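PDB 5H5Z: MHC class I antigen from Ctenopharyngodon idella, which probably binds peptides in a groove and presents them at the cell surface together with beta-2-microglobulin. Local coordinates for residues M40-K45 with D59-V64; Q70-S75 with H90-M95; Q211-D216 with K248-S253; E219-G224 with S238-G243. One frame throughout, in Å; residues are numbered along the deposited sequence.

Contact 1 (M40-K45 with D59-V64); sequences MKAVPK and DRQTQV
Thr-62 of helix 55-82 meets residues 40-42 with both branches of its side chain. OG1 accepts the backbone N-H of Ala-42, Ala-42 N lying 3.0 Å from Thr-62 OG1 along a nearly straight bond (165°). The same hydroxyl is also hydrogen-bonded to the carbonyl of Trp-58 one turn back in the helix, so it links the helix backbone at Trp-58 to the backbone of Ala-42. With chi1 at -66°, OG1 lies beside the backbone N of Thr-62 and turns to Ala-42, while CG2, anti to that N, reaches the other neighbour: Thr-62 CG2 is 3.2 Å from Met-40 O.

The close packing centres on the buried Ala-42. Its methyl points toward the helix, where Ala-42 CB sits 3.6 Å from Thr-62 OG1 and 3.8 Å from Gln-61 CG. Gln-61 touches with its aliphatic part and sends the amide past Ala-42, and its OE1 is hydrogen-bonded to the backbone of the bound peptide.

Toward solvent the fit is slacker. The exposed Lys-41 leaves its backbone away from the helix and then bends at chi2 and chi4, folding back until Lys-41 NZ donates to Met-40 O at 2.9 Å from above the carbonyl plane. Across the interface its chain makes a looser touch, with Lys-41 CD 4.1 Å from Thr-62 CG2.

Val-43 pairs through its backbone with Tyr-34 of strand 30-36, so the contact joins the helix to the chain that forms the sheet's outermost strand, in the alpha-1 half of the MHC class I peptide-binding groove.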
loop_
_atom_site.group_PDB
_atom_site.type_symbol
_atom_site.label_atom_id
_atom_site.label_comp_id
_atom_site.label_asym_id
_atom_site.label_seq_id
_atom_site.Cartn_x
_atom_site.Cartn_y
_atom_site.Cartn_z
ATOM N N MET A 40 -1.186 3.551 22.780
ATOM C CA MET A 40 -2.227 2.670 23.337
ATOM C C MET A 40 -3.642 3.156 23.036
ATOM O O MET A 40 -4.563 2.943 23.831
ATOM C CB MET A 40 -2.044 2.460 24.851
ATOM C CG MET A 40 -0.867 1.580 25.229
ATOM S SD MET A 40 -1.043 -0.141 24.707
ATOM C CE MET A 40 0.289 -0.877 25.649
ATOM N N LYS A 41 -3.812 3.810 21.888
ATOM C CA LYS A 41 -5.098 4.392 21.524
ATOM C C LYS A 41 -5.406 4.151 20.055
ATOM O O LYS A 41 -4.562 4.392 19.192
ATOM C CB LYS A 41 -5.134 5.899 21.843
ATOM C CG LYS A 41 -4.986 6.248 23.326
ATOM C CD LYS A 41 -6.176 5.787 24.170
ATOM C CE LYS A 41 -5.852 5.741 25.665
ATOM N NZ LYS A 41 -5.380 4.412 26.183
ATOM N N ALA A 42 -6.607 3.652 19.781
ATOM C CA ALA A 42 -7.091 3.516 18.409
ATOM C C ALA A 42 -7.695 4.840 17.966
ATOM O O ALA A 42 -8.511 5.433 18.689
ATOM C CB ALA A 42 -8.121 2.404 18.309
ATOM N N VAL A 43 -7.304 5.297 16.779
ATOM C CA VAL A 43 -7.721 6.612 16.274
ATOM C C VAL A 43 -8.243 6.574 14.828
ATOM O O VAL A 43 -7.804 5.734 14.024
ATOM C CB VAL A 43 -6.585 7.666 16.393
ATOM C CG1 VAL A 43 -6.275 7.972 17.853
ATOM C CG2 VAL A 43 -5.332 7.208 15.658
ATOM N N PRO A 44 -9.179 7.490 14.495
ATOM C CA PRO A 44 -9.736 7.605 13.145
ATOM C C PRO A 44 -8.721 8.147 12.148
ATOM O O PRO A 44 -7.864 8.951 12.517
ATOM C CB PRO A 44 -10.874 8.619 13.320
ATOM C CG PRO A 44 -10.496 9.417 14.521
ATOM C CD PRO A 44 -9.825 8.433 15.433
ATOM N N LYS A 45 -8.832 7.716 10.897
ATOM C CA LYS A 45 -7.937 8.203 9.852
ATOM C C LYS A 45 -8.653 8.747 8.610
ATOM O O LYS A 45 -7.998 9.170 7.673
ATOM C CB LYS A 45 -6.921 7.122 9.458
ATOM C CG LYS A 45 -5.943 6.708 10.559
ATOM C CD LYS A 45 -5.019 7.835 11.022
ATOM C CE LYS A 45 -4.074 8.296 9.916
ATOM N NZ LYS A 45 -3.065 9.275 10.405
ATOM N N ASP A 59 -13.240 3.809 22.130
ATOM C CA ASP A 59 -12.891 3.182 23.407
ATOM C C ASP A 59 -12.929 1.657 23.294
ATOM O O ASP A 59 -12.057 0.967 23.831
ATOM C CB ASP A 59 -13.807 3.665 24.540
ATOM C CG ASP A 59 -13.608 5.140 24.869
ATOM O OD1 ASP A 59 -12.576 5.720 24.466
ATOM O OD2 ASP A 59 -14.488 5.725 25.532
ATOM N N ARG A 60 -13.940 1.148 22.589
ATOM C CA ARG A 60 -14.086 -0.288 22.358
ATOM C C ARG A 60 -12.977 -0.832 21.464
ATOM O O ARG A 60 -12.419 -1.897 21.742
ATOM C CB ARG A 60 -15.470 -0.612 21.782
ATOM C CG ARG A 60 -16.454 -1.065 22.850
ATOM C CD ARG A 60 -17.898 -0.693 22.548
ATOM N NE ARG A 60 -18.727 -0.900 23.734
ATOM C CZ ARG A 60 -18.851 -0.019 24.728
ATOM N NH1 ARG A 60 -18.209 1.147 24.673
ATOM N NH2 ARG A 60 -19.612 -0.301 25.779
ATOM N N GLN A 61 -12.645 -0.087 20.411
ATOM C CA GLN A 61 -11.570 -0.487 19.504
ATOM C C GLN A 61 -10.208 -0.480 20.206
ATOM O O GLN A 61 -9.399 -1.392 20.016
ATOM C CB GLN A 61 -11.546 0.393 18.249
ATOM C CG GLN A 61 -10.647 -0.141 17.147
ATOM C CD GLN A 61 -11.009 -1.559 16.744
ATOM O OE1 GLN A 61 -11.922 -1.779 15.944
ATOM N NE2 GLN A 61 -10.296 -2.530 17.308
ATOM N N THR A 62 -9.977 0.550 21.018
ATOM C CA THR A 62 -8.779 0.658 21.844
ATOM C C THR A 62 -8.647 -0.563 22.762
ATOM O O THR A 62 -7.570 -1.157 22.862
ATOM C CB THR A 62 -8.794 1.960 22.677
ATOM O OG1 THR A 62 -8.702 3.091 21.798
ATOM C CG2 THR A 62 -7.634 2.003 23.668
ATOM N N GLN A 63 -9.747 -0.944 23.408
ATOM C CA GLN A 63 -9.739 -2.086 24.319
ATOM C C GLN A 63 -9.409 -3.404 23.613
ATOM O O GLN A 63 -8.637 -4.204 24.134
ATOM C CB GLN A 63 -11.063 -2.184 25.091
ATOM C CG GLN A 63 -10.920 -2.827 26.459
ATOM C CD GLN A 63 -9.898 -2.126 27.352
ATOM O OE1 GLN A 63 -9.269 -2.763 28.193
ATOM N NE2 GLN A 63 -9.726 -0.815 27.169
ATOM N N VAL A 64 -9.990 -3.616 22.433
ATOM C CA VAL A 64 -9.726 -4.815 21.633
ATOM C C VAL A 64 -8.234 -4.898 21.280
ATOM O O VAL A 64 -7.598 -5.959 21.412
ATOM C CB VAL A 64 -10.604 -4.838 20.351
ATOM C CG1 VAL A 64 -10.150 -5.925 19.384
ATOM C CG2 VAL A 64 -12.069 -5.037 20.705
#

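Contact 2 (Q70-S75 with H90-M95)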
loop_
_atom_site.group_PDB
_atom_site.type_symbol
_atom_site.label_atom_id
_atom_site.label_comp_id
_atom_site.label_asym_id
_atom_site.label_seq_id
_atom_site.Cartn_x
_atom_site.Cartn_y
_atom_site.Cartn_z
ATOM N N GLN A 70 -1.205 -7.477 23.893
ATOM C CA GLN A 70 -0.856 -8.445 24.937
ATOM C C GLN A 70 -0.667 -9.847 24.334
ATOM O O GLN A 70 0.351 -10.501 24.580
ATOM C CB GLN A 70 -1.910 -8.443 26.063
ATOM C CG GLN A 70 -1.936 -7.159 26.901
ATOM C CD GLN A 70 -2.982 -7.155 28.017
ATOM O OE1 GLN A 70 -2.777 -6.546 29.071
ATOM N NE2 GLN A 70 -4.107 -7.829 27.791
ATOM N N VAL A 71 -1.631 -10.280 23.519
ATOM C CA VAL A 71 -1.600 -11.599 22.872
ATOM C C VAL A 71 -0.437 -11.729 21.881
ATOM O O VAL A 71 0.200 -12.785 21.799
ATOM C CB VAL A 71 -2.942 -11.933 22.179
ATOM C CG1 VAL A 71 -2.852 -13.244 21.409
ATOM C CG2 VAL A 71 -4.073 -12.008 23.199
ATOM N N PHE A 72 -0.162 -10.656 21.143
ATOM C CA PHE A 72 0.977 -10.627 20.220
ATOM C C PHE A 72 2.325 -10.753 20.919
ATOM O O PHE A 72 3.222 -11.442 20.413
ATOM C CB PHE A 72 0.942 -9.374 19.341
ATOM C CG PHE A 72 0.380 -9.616 17.971
ATOM C CD1 PHE A 72 -0.824 -10.300 17.802
ATOM C CD2 PHE A 72 1.050 -9.146 16.841
ATOM C CE1 PHE A 72 -1.337 -10.524 16.533
ATOM C CE2 PHE A 72 0.537 -9.363 15.569
ATOM C CZ PHE A 72 -0.652 -10.056 15.417
ATOM N N LYS A 73 2.466 -10.091 22.069
ATOM C CA LYS A 73 3.668 -10.215 22.902
ATOM C C LYS A 73 3.899 -11.669 23.302
ATOM O O LYS A 73 5.011 -12.187 23.196
ATOM C CB LYS A 73 3.544 -9.366 24.170
ATOM C CG LYS A 73 3.966 -7.912 24.035
ATOM C CD LYS A 73 3.641 -7.128 25.306
ATOM C CE LYS A 73 4.539 -7.496 26.481
ATOM N NZ LYS A 73 5.927 -6.979 26.322
ATOM N N ASP A 74 2.829 -12.317 23.758
ATOM C CA ASP A 74 2.890 -13.697 24.241
ATOM C C ASP A 74 3.186 -14.657 23.092
ATOM O O ASP A 74 3.983 -15.593 23.235
ATOM C CB ASP A 74 1.565 -14.082 24.906
ATOM C CG ASP A 74 1.273 -13.275 26.171
ATOM O OD1 ASP A 74 2.155 -12.525 26.646
ATOM O OD2 ASP A 74 0.147 -13.397 26.696
ATOM N N SER A 75 2.537 -14.404 21.955
ATOM C CA SER A 75 2.652 -15.247 20.770
ATOM C C SER A 75 4.060 -15.243 20.179
ATOM O O SER A 75 4.625 -16.307 19.933
ATOM C CB SER A 75 1.633 -14.828 19.706
ATOM O OG SER A 75 0.314 -15.148 20.120
ATOM N N HIS A 90 12.617 -9.986 15.722
ATOM C CA HIS A 90 11.701 -10.872 15.017
ATOM C C HIS A 90 10.321 -10.233 14.904
ATOM O O HIS A 90 9.994 -9.313 15.657
ATOM C CB HIS A 90 11.651 -12.249 15.683
ATOM C CG HIS A 90 12.969 -12.961 15.675
ATOM N ND1 HIS A 90 13.447 -13.630 14.568
ATOM C CD2 HIS A 90 13.923 -13.082 16.628
ATOM C CE1 HIS A 90 14.633 -14.143 14.844
ATOM N NE2 HIS A 90 14.945 -13.826 16.088
ATOM N N THR A 91 9.535 -10.708 13.942
ATOM C CA THR A 91 8.233 -10.115 13.646
ATOM C C THR A 91 7.129 -11.162 13.639
ATOM O O THR A 91 7.351 -12.321 13.270
ATOM C CB THR A 91 8.210 -9.392 12.281
ATOM O OG1 THR A 91 8.189 -10.360 11.227
ATOM C CG2 THR A 91 9.418 -8.483 12.104
ATOM N N TRP A 92 5.937 -10.723 14.037
ATOM C CA TRP A 92 4.745 -11.541 14.043
ATOM C C TRP A 92 3.648 -10.707 13.396
ATOM O O TRP A 92 3.411 -9.560 13.787
ATOM C CB TRP A 92 4.385 -11.923 15.487
ATOM C CG TRP A 92 3.130 -12.744 15.650
ATOM C CD1 TRP A 92 1.978 -12.368 16.287
ATOM C CD2 TRP A 92 2.909 -14.079 15.179
ATOM N NE1 TRP A 92 1.055 -13.387 16.246
ATOM C CE2 TRP A 92 1.602 -14.450 15.573
ATOM C CE3 TRP A 92 3.698 -15.008 14.476
ATOM C CZ2 TRP A 92 1.054 -15.702 15.272
ATOM C CZ3 TRP A 92 3.155 -16.252 14.175
ATOM C CH2 TRP A 92 1.839 -16.585 14.573
ATOM N N GLN A 93 3.001 -11.283 12.390
ATOM C CA GLN A 93 1.998 -10.562 11.610
ATOM C C GLN A 93 0.679 -11.311 11.531
ATOM O O GLN A 93 0.645 -12.541 11.505
ATOM C CB GLN A 93 2.500 -10.321 10.187
ATOM C CG GLN A 93 3.528 -9.218 10.037
ATOM C CD GLN A 93 4.256 -9.311 8.706
ATOM O OE1 GLN A 93 5.039 -10.232 8.479
ATOM N NE2 GLN A 93 3.989 -8.367 7.817
ATOM N N ASN A 94 -0.404 -10.544 11.467
ATOM C CA ASN A 94 -1.737 -11.074 11.249
ATOM C C ASN A 94 -2.426 -10.162 10.240
ATOM O O ASN A 94 -2.388 -8.935 10.371
ATOM C CB ASN A 94 -2.496 -11.106 12.584
ATOM C CG ASN A 94 -3.916 -11.662 12.475
ATOM O OD1 ASN A 94 -4.226 -12.526 11.646
ATOM N ND2 ASN A 94 -4.774 -11.196 13.363
ATOM N N MET A 95 -3.009 -10.758 9.209
ATOM C CA MET A 95 -3.940 -10.030 8.358
ATOM C C MET A 95 -5.236 -10.823 8.245
ATOM O O MET A 95 -5.224 -12.048 8.108
ATOM C CB MET A 95 -3.343 -9.724 6.975
ATOM C CG MET A 95 -3.011 -10.951 6.142
ATOM S SD MET A 95 -2.074 -10.553 4.659
ATOM C CE MET A 95 -3.217 -9.453 3.822
HETATM O O HOH W 1 -1.256 -13.998 17.776
#
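Trp-92 extends its indole from strand 90-100 with CG anti to the backbone N (chi1 178°), while Phe-72 on helix 55-82 takes an unusual chi1 of -99° that swings its ring down onto that indole. The pair packs one wall helix of the MHC class I peptide-binding groove against the sheet forming its floor.

The two rings make a T-shaped (edge-to-face) stack, with centroids of the Phe-72 ring and the Trp-92 five-membered ring 4.3 Å apart and planes at 64°. The indole presents its edge: Trp-92 CD1 stands over the centre of the Phe-72 face, 3.4 Å from Phe-72 CD2. The phenyl rim is held as well. Phe-72 CE2 is 3.4 Å from Trp-92 O, and Asn-94 CB meets Phe-72 CZ at 3.5 Å in the plane of the ring. Other aromatic rings extend the cluster, Phe-21 edge-to-face with Phe-72 and Phe-119 edge-to-face with Trp-92.

One helical turn further, Ser-75 lies over a face of the indole, offset toward its rim. Its CB makes a CH-pi contact, 4.2 Å from the centroid of the Trp-92 five-membered ring. Ser-75 OG donates to Val-71 O within the helix and is also hydrogen-bonded to the backbone of the bound peptide, placing this residue at the helix-peptide interface.

The buried indole N-H has no direct protein acceptor across the contact and is satisfied by a water: the water oxygen accepts from Trp-92 NE1 at 2.8 Å and donates to Ser-75 OG at 3.0 Å.

Contact 3 (Q211-D216 with K248-S253)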
loop_
_atom_site.group_PDB
_atom_site.type_symbol
_atom_site.label_atom_id
_atom_site.label_comp_id
_atom_site.label_asym_id
_atom_site.label_seq_id
_atom_site.Cartn_x
_atom_site.Cartn_y
_atom_site.Cartn_z
ATOM N N GLN A 211 -0.691 4.057 -30.015
ATOM C CA GLN A 211 -1.162 3.771 -31.354
ATOM C C GLN A 211 -0.252 4.423 -32.387
ATOM O O GLN A 211 0.262 5.515 -32.180
ATOM C CB GLN A 211 -2.607 4.237 -31.537
ATOM C CG GLN A 211 -3.631 3.305 -30.910
ATOM C CD GLN A 211 -5.001 3.410 -31.553
ATOM O OE1 GLN A 211 -5.426 4.486 -31.960
ATOM N NE2 GLN A 211 -5.695 2.289 -31.644
ATOM N N LYS A 212 -0.038 3.719 -33.488
ATOM C CA LYS A 212 0.684 4.276 -34.612
ATOM C C LYS A 212 -0.289 4.367 -35.775
ATOM O O LYS A 212 -0.819 3.364 -36.227
ATOM C CB LYS A 212 1.860 3.371 -34.971
ATOM C CG LYS A 212 2.738 3.879 -36.100
ATOM C CD LYS A 212 3.859 2.897 -36.386
ATOM C CE LYS A 212 4.612 3.256 -37.656
ATOM N NZ LYS A 212 5.552 2.172 -38.052
ATOM N N ASN A 213 -0.525 5.577 -36.258
ATOM C CA ASN A 213 -1.389 5.755 -37.409
ATOM C C ASN A 213 -2.756 5.117 -37.183
ATOM O O ASN A 213 -3.322 4.517 -38.088
ATOM C CB ASN A 213 -0.721 5.174 -38.656
ATOM C CG ASN A 213 0.621 5.813 -38.939
ATOM O OD1 ASN A 213 0.793 7.013 -38.755
ATOM N ND2 ASN A 213 1.583 5.010 -39.383
ATOM N N GLY A 214 -3.274 5.244 -35.966
ATOM C CA GLY A 214 -4.590 4.730 -35.630
ATOM C C GLY A 214 -4.691 3.241 -35.370
ATOM O O GLY A 214 -5.786 2.704 -35.283
ATOM N N GLN A 215 -3.559 2.563 -35.240
ATOM C CA GLN A 215 -3.571 1.137 -34.932
ATOM C C GLN A 215 -2.733 0.877 -33.694
ATOM O O GLN A 215 -1.790 1.602 -33.421
ATOM C CB GLN A 215 -3.053 0.311 -36.106
ATOM C CG GLN A 215 -3.864 0.460 -37.382
ATOM C CD GLN A 215 -5.314 0.051 -37.211
ATOM O OE1 GLN A 215 -6.220 0.799 -37.560
ATOM N NE2 GLN A 215 -5.536 -1.142 -36.674
ATOM N N ASP A 216 -3.097 -0.142 -32.926
ATOM C CA ASP A 216 -2.403 -0.403 -31.679
ATOM C C ASP A 216 -0.955 -0.740 -31.969
ATOM O O ASP A 216 -0.661 -1.523 -32.863
ATOM C CB ASP A 216 -3.063 -1.555 -30.925
ATOM C CG ASP A 216 -4.324 -1.127 -30.191
ATOM O OD1 ASP A 216 -4.554 0.091 -30.052
ATOM O OD2 ASP A 216 -5.079 -2.015 -29.752
ATOM N N LYS A 248 8.483 11.440 -36.455
ATOM C CA LYS A 248 8.307 12.401 -37.547
ATOM C C LYS A 248 7.496 11.829 -38.712
ATOM O O LYS A 248 6.649 12.511 -39.269
ATOM C CB LYS A 248 9.671 12.911 -38.042
ATOM C CG LYS A 248 9.613 13.729 -39.329
ATOM C CD LYS A 248 10.968 14.322 -39.692
ATOM C CE LYS A 248 10.937 14.883 -41.109
ATOM N NZ LYS A 248 12.133 15.737 -41.387
ATOM N N ASN A 249 7.766 10.576 -39.069
ATOM C CA ASN A 249 7.176 9.964 -40.260
ATOM C C ASN A 249 5.775 9.394 -40.049
ATOM O O ASN A 249 5.067 9.106 -41.014
ATOM C CB ASN A 249 8.105 8.876 -40.813
ATOM C CG ASN A 249 9.429 9.429 -41.305
ATOM O OD1 ASN A 249 9.498 10.538 -41.839
ATOM N ND2 ASN A 249 10.492 8.651 -41.133
ATOM N N ASN A 250 5.379 9.235 -38.790
ATOM C CA ASN A 250 4.098 8.610 -38.466
ATOM C C ASN A 250 3.278 9.420 -37.469
ATOM O O ASN A 250 3.761 10.406 -36.911
ATOM C CB ASN A 250 4.320 7.180 -37.959
ATOM C CG ASN A 250 5.200 6.366 -38.892
ATOM O OD1 ASN A 250 6.427 6.369 -38.774
ATOM N ND2 ASN A 250 4.576 5.674 -39.836
ATOM N N ARG A 251 2.033 9.010 -37.257
ATOM C CA ARG A 251 1.159 9.680 -36.305
ATOM C C ARG A 251 0.977 8.813 -35.068
ATOM O O ARG A 251 0.067 7.983 -35.004
ATOM C CB ARG A 251 -0.187 10.018 -36.945
ATOM C CG ARG A 251 -0.127 11.142 -37.968
ATOM C CD ARG A 251 -1.485 11.404 -38.600
ATOM N NE ARG A 251 -2.461 11.908 -37.632
ATOM C CZ ARG A 251 -3.693 12.313 -37.938
ATOM N NH1 ARG A 251 -4.500 12.753 -36.980
ATOM N NH2 ARG A 251 -4.123 12.283 -39.196
ATOM N N PHE A 252 1.863 8.998 -34.101
ATOM C CA PHE A 252 1.781 8.283 -32.841
ATOM C C PHE A 252 0.884 9.026 -31.864
ATOM O O PHE A 252 0.811 10.255 -31.876
ATOM C CB PHE A 252 3.169 8.100 -32.225
ATOM C CG PHE A 252 3.970 6.984 -32.837
ATOM C CD1 PHE A 252 3.860 5.682 -32.349
ATOM C CD2 PHE A 252 4.850 7.234 -33.887
ATOM C CE1 PHE A 252 4.603 4.651 -32.907
ATOM C CE2 PHE A 252 5.597 6.205 -34.449
ATOM C CZ PHE A 252 5.473 4.914 -33.958
ATOM N N SER A 253 0.200 8.269 -31.015
ATOM C CA SER A 253 -0.615 8.847 -29.958
ATOM C C SER A 253 -0.653 7.903 -28.765
ATOM O O SER A 253 -0.409 6.706 -28.915
ATOM C CB SER A 253 -2.036 9.116 -30.465
ATOM O OG SER A 253 -2.676 7.910 -30.847
HETATM O O HOH W 2 -2.291 7.334 -33.675
#
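A type I' beta turn from Lys-212 to Gln-215, in the immunoglobulin C1-set domain, presses Asn-213 against Arg-251 where strands 207-212 and 252-258 meet. Asn-213 and Gly-214, both at positive phi, form the turn's corner.

Asn-213 grips Arg-251 twice. Its backbone N donates to Arg-251 O at 2.8 Å, and its side-chain OD1 accepts Arg-251 N, also at 2.8 Å. Further in, Gln-211 and Ser-253 form an antiparallel hydrogen-bonded pair: Gln-211 N to Ser-253 O is 2.9 Å, and Ser-253 N to Gln-211 O 3.0 Å. A water donates to Arg-251 O, accepts from Gly-214 N and is hydrogen-bonded to Ser-253 OG, tying the turn to the facing strand. Ser-253 OG and Gln-211 OE1 are both hydrogen-bonded to Arg-264 NH1.

On the face that carries Lys-212 and Phe-252, the extended Lys-212 chain lays its methylenes across the ring. With CG anti to the backbone N (chi1 -177°), Lys-212 CG makes a CH-pi contact 3.9 Å from the centroid of the Phe-252 ring, while Lys-212 CD is 3.5 Å from Phe-252 CZ.

Antiparallel pairing of this kind joins the neighbouring strands C and F in one sheet of an immunoglobulin C1 sandwich.

Contact 4 (E219-G224 with S238-G243)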
loop_
_atom_site.group_PDB
_atom_site.type_symbol
_atom_site.label_atom_id
_atom_site.label_comp_id
_atom_site.label_asym_id
_atom_site.label_seq_id
_atom_site.Cartn_x
_atom_site.Cartn_y
_atom_site.Cartn_z
ATOM N N GLU A 219 5.205 -2.479 -29.949
ATOM C CA GLU A 219 6.667 -2.555 -30.010
ATOM C C GLU A 219 7.314 -1.304 -29.412
ATOM O O GLU A 219 6.819 -0.190 -29.611
ATOM C CB GLU A 219 7.136 -2.761 -31.456
ATOM C CG GLU A 219 6.528 -3.984 -32.136
ATOM C CD GLU A 219 6.918 -4.113 -33.598
ATOM O OE1 GLU A 219 7.248 -3.088 -34.239
ATOM O OE2 GLU A 219 6.889 -5.251 -34.113
ATOM N N ASP A 220 8.412 -1.501 -28.682
ATOM C CA ASP A 220 9.174 -0.419 -28.031
ATOM C C ASP A 220 8.386 0.307 -26.935
ATOM O O ASP A 220 8.605 1.496 -26.672
ATOM C CB ASP A 220 9.713 0.581 -29.065
ATOM C CG ASP A 220 10.651 -0.063 -30.066
ATOM O OD1 ASP A 220 11.641 -0.688 -29.637
ATOM O OD2 ASP A 220 10.401 0.064 -31.283
ATOM N N VAL A 221 7.476 -0.430 -26.301
ATOM C CA VAL A 221 6.626 0.095 -25.237
ATOM C C VAL A 221 7.079 -0.456 -23.889
ATOM O O VAL A 221 7.340 -1.655 -23.752
ATOM C CB VAL A 221 5.136 -0.249 -25.490
ATOM C CG1 VAL A 221 4.265 0.138 -24.299
ATOM C CG2 VAL A 221 4.642 0.429 -26.764
ATOM N N ASP A 222 7.186 0.433 -22.906
ATOM C CA ASP A 222 7.513 0.053 -21.532
ATOM C C ASP A 222 6.439 0.576 -20.577
ATOM O O ASP A 222 6.427 1.758 -20.232
ATOM C CB ASP A 222 8.899 0.592 -21.153
ATOM C CG ASP A 222 9.301 0.258 -19.724
ATOM O OD1 ASP A 222 8.769 -0.717 -19.147
ATOM O OD2 ASP A 222 10.163 0.977 -19.175
ATOM N N LEU A 223 5.540 -0.311 -20.157
ATOM C CA LEU A 223 4.462 0.048 -19.237
ATOM C C LEU A 223 4.941 0.034 -17.784
ATOM O O LEU A 223 5.403 -0.994 -17.279
ATOM C CB LEU A 223 3.265 -0.893 -19.417
ATOM C CG LEU A 223 2.025 -0.691 -18.539
ATOM C CD1 LEU A 223 1.381 0.665 -18.789
ATOM C CD2 LEU A 223 1.024 -1.808 -18.783
ATOM N N GLY A 224 4.826 1.185 -17.126
ATOM C CA GLY A 224 5.217 1.329 -15.728
ATOM C C GLY A 224 4.237 0.662 -14.780
ATOM O O GLY A 224 3.139 0.261 -15.176
ATOM N N SER A 238 3.376 4.987 -19.267
ATOM C CA SER A 238 3.974 4.115 -20.268
ATOM C C SER A 238 4.945 4.927 -21.100
ATOM O O SER A 238 4.709 6.102 -21.366
ATOM C CB SER A 238 2.905 3.502 -21.170
ATOM O OG SER A 238 3.497 2.633 -22.120
ATOM N N THR A 239 6.032 4.291 -21.516
ATOM C CA THR A 239 7.085 4.971 -22.256
ATOM C C THR A 239 7.263 4.315 -23.619
ATOM O O THR A 239 7.399 3.093 -23.709
ATOM C CB THR A 239 8.416 4.940 -21.474
ATOM O OG1 THR A 239 8.227 5.532 -20.182
ATOM C CG2 THR A 239 9.504 5.703 -22.209
ATOM N N LEU A 240 7.247 5.136 -24.669
ATOM C CA LEU A 240 7.486 4.674 -26.033
ATOM C C LEU A 240 8.880 5.087 -26.469
ATOM O O LEU A 240 9.217 6.272 -26.446
ATOM C CB LEU A 240 6.455 5.265 -27.002
ATOM C CG LEU A 240 6.587 4.865 -28.477
ATOM C CD1 LEU A 240 6.163 3.419 -28.694
ATOM C CD2 LEU A 240 5.785 5.798 -29.375
ATOM N N ASN A 241 9.686 4.106 -26.864
ATOM C CA ASN A 241 11.024 4.389 -27.356
ATOM C C ASN A 241 11.206 4.046 -28.828
ATOM O O ASN A 241 11.854 3.061 -29.179
ATOM C CB ASN A 241 12.103 3.718 -26.498
ATOM C CG ASN A 241 13.487 4.290 -26.757
ATOM O OD1 ASN A 241 13.626 5.388 -27.305
ATOM N ND2 ASN A 241 14.518 3.552 -26.366
ATOM N N VAL A 242 10.600 4.860 -29.685
ATOM C CA VAL A 242 10.918 4.843 -31.104
ATOM C C VAL A 242 11.753 6.095 -31.337
ATOM O O VAL A 242 11.836 6.956 -30.460
ATOM C CB VAL A 242 9.658 4.797 -32.001
ATOM C CG1 VAL A 242 8.815 3.572 -31.669
ATOM C CG2 VAL A 242 8.827 6.071 -31.873
ATOM N N GLY A 243 12.388 6.198 -32.494
ATOM C CA GLY A 243 13.260 7.338 -32.743
ATOM C C GLY A 243 12.491 8.609 -33.057
ATOM O O GLY A 243 11.291 8.551 -33.326
HETATM O O HOH W 3 7.217 3.761 -18.446
#
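Asp-220, Asp-222 and Thr-239 supply most of the polar pairing here. Asp-222 and Thr-239 exchange two backbone bonds: Asp-222 N donates to Thr-239 O at 2.8 Å, and Thr-239 N donates to Asp-222 O at 2.9 Å. Two residues along, Asn-241 N gives an almost straight bond (174°) to Asp-220 O, 2.8 Å away. Asp-222 O has a second donor, a water whose oxygen lies 2.8 Å from it. The same water is hydrogen-bonded to Thr-239 OG1 at 2.7 Å, so it bridges the strands, and that hydroxyl has a further weak bond to Thr-195 OG1.

These residues belong to the hairpin of strands 221-228 and 234-240, the D and E strands of the immunoglobulin C1-set domain. Its outer strand, 221-228, is an edge of the four-stranded sheet, while strand 234-240 pairs on its far side with strand 194-201.

The side chains of Val-221, Leu-223, Ser-238 and Leu-240 share one face, with Asp-222 and Thr-239 on the opposite one. With OG anti to its backbone N (chi1 -179°), Ser-238 turns its buried hydroxyl inward; Trp-210 NE1 is hydrogen-bonded to it, and Val-221 CG1 packs 3.4 Å from Ser-238 OG. In the non-hydrogen-bonded pair Val-221 and Leu-240, the branches cross with Val-221 CG2 3.9 Å from Leu-240 CD1.

Just before Val-221, Asp-220 adopts a positive phi and sets its side chain across Val-242, Asp-220 OD2 lying 3.9 Å from Val-242 CG1. Gly-224 O accepts a bond from Arg-236 NE.

The four contacts fall into two domains. Contacts 1 and 2 both use helix 55-82 and pack it on the eight-stranded groove platform; their centres are about 18 Å apart, with no touch. Contacts 3 and 4 lie in the C1-set domain on the opposite side of the chain's centre, with about 56 Å between the centres of contacts 1 and 3. Along the chain contact 1 closes before contact 2 opens, both close before contacts 3 and 4 open, and contact 4 is nested inside the loop closed by contact 3. These last two belong to facing sheets and meet through the sandwich core, Phe-252 CD1 packing 3.5 Å from Leu-240 CD2. The peptide-binding and immunoglobulin domains thus share none of these contacts.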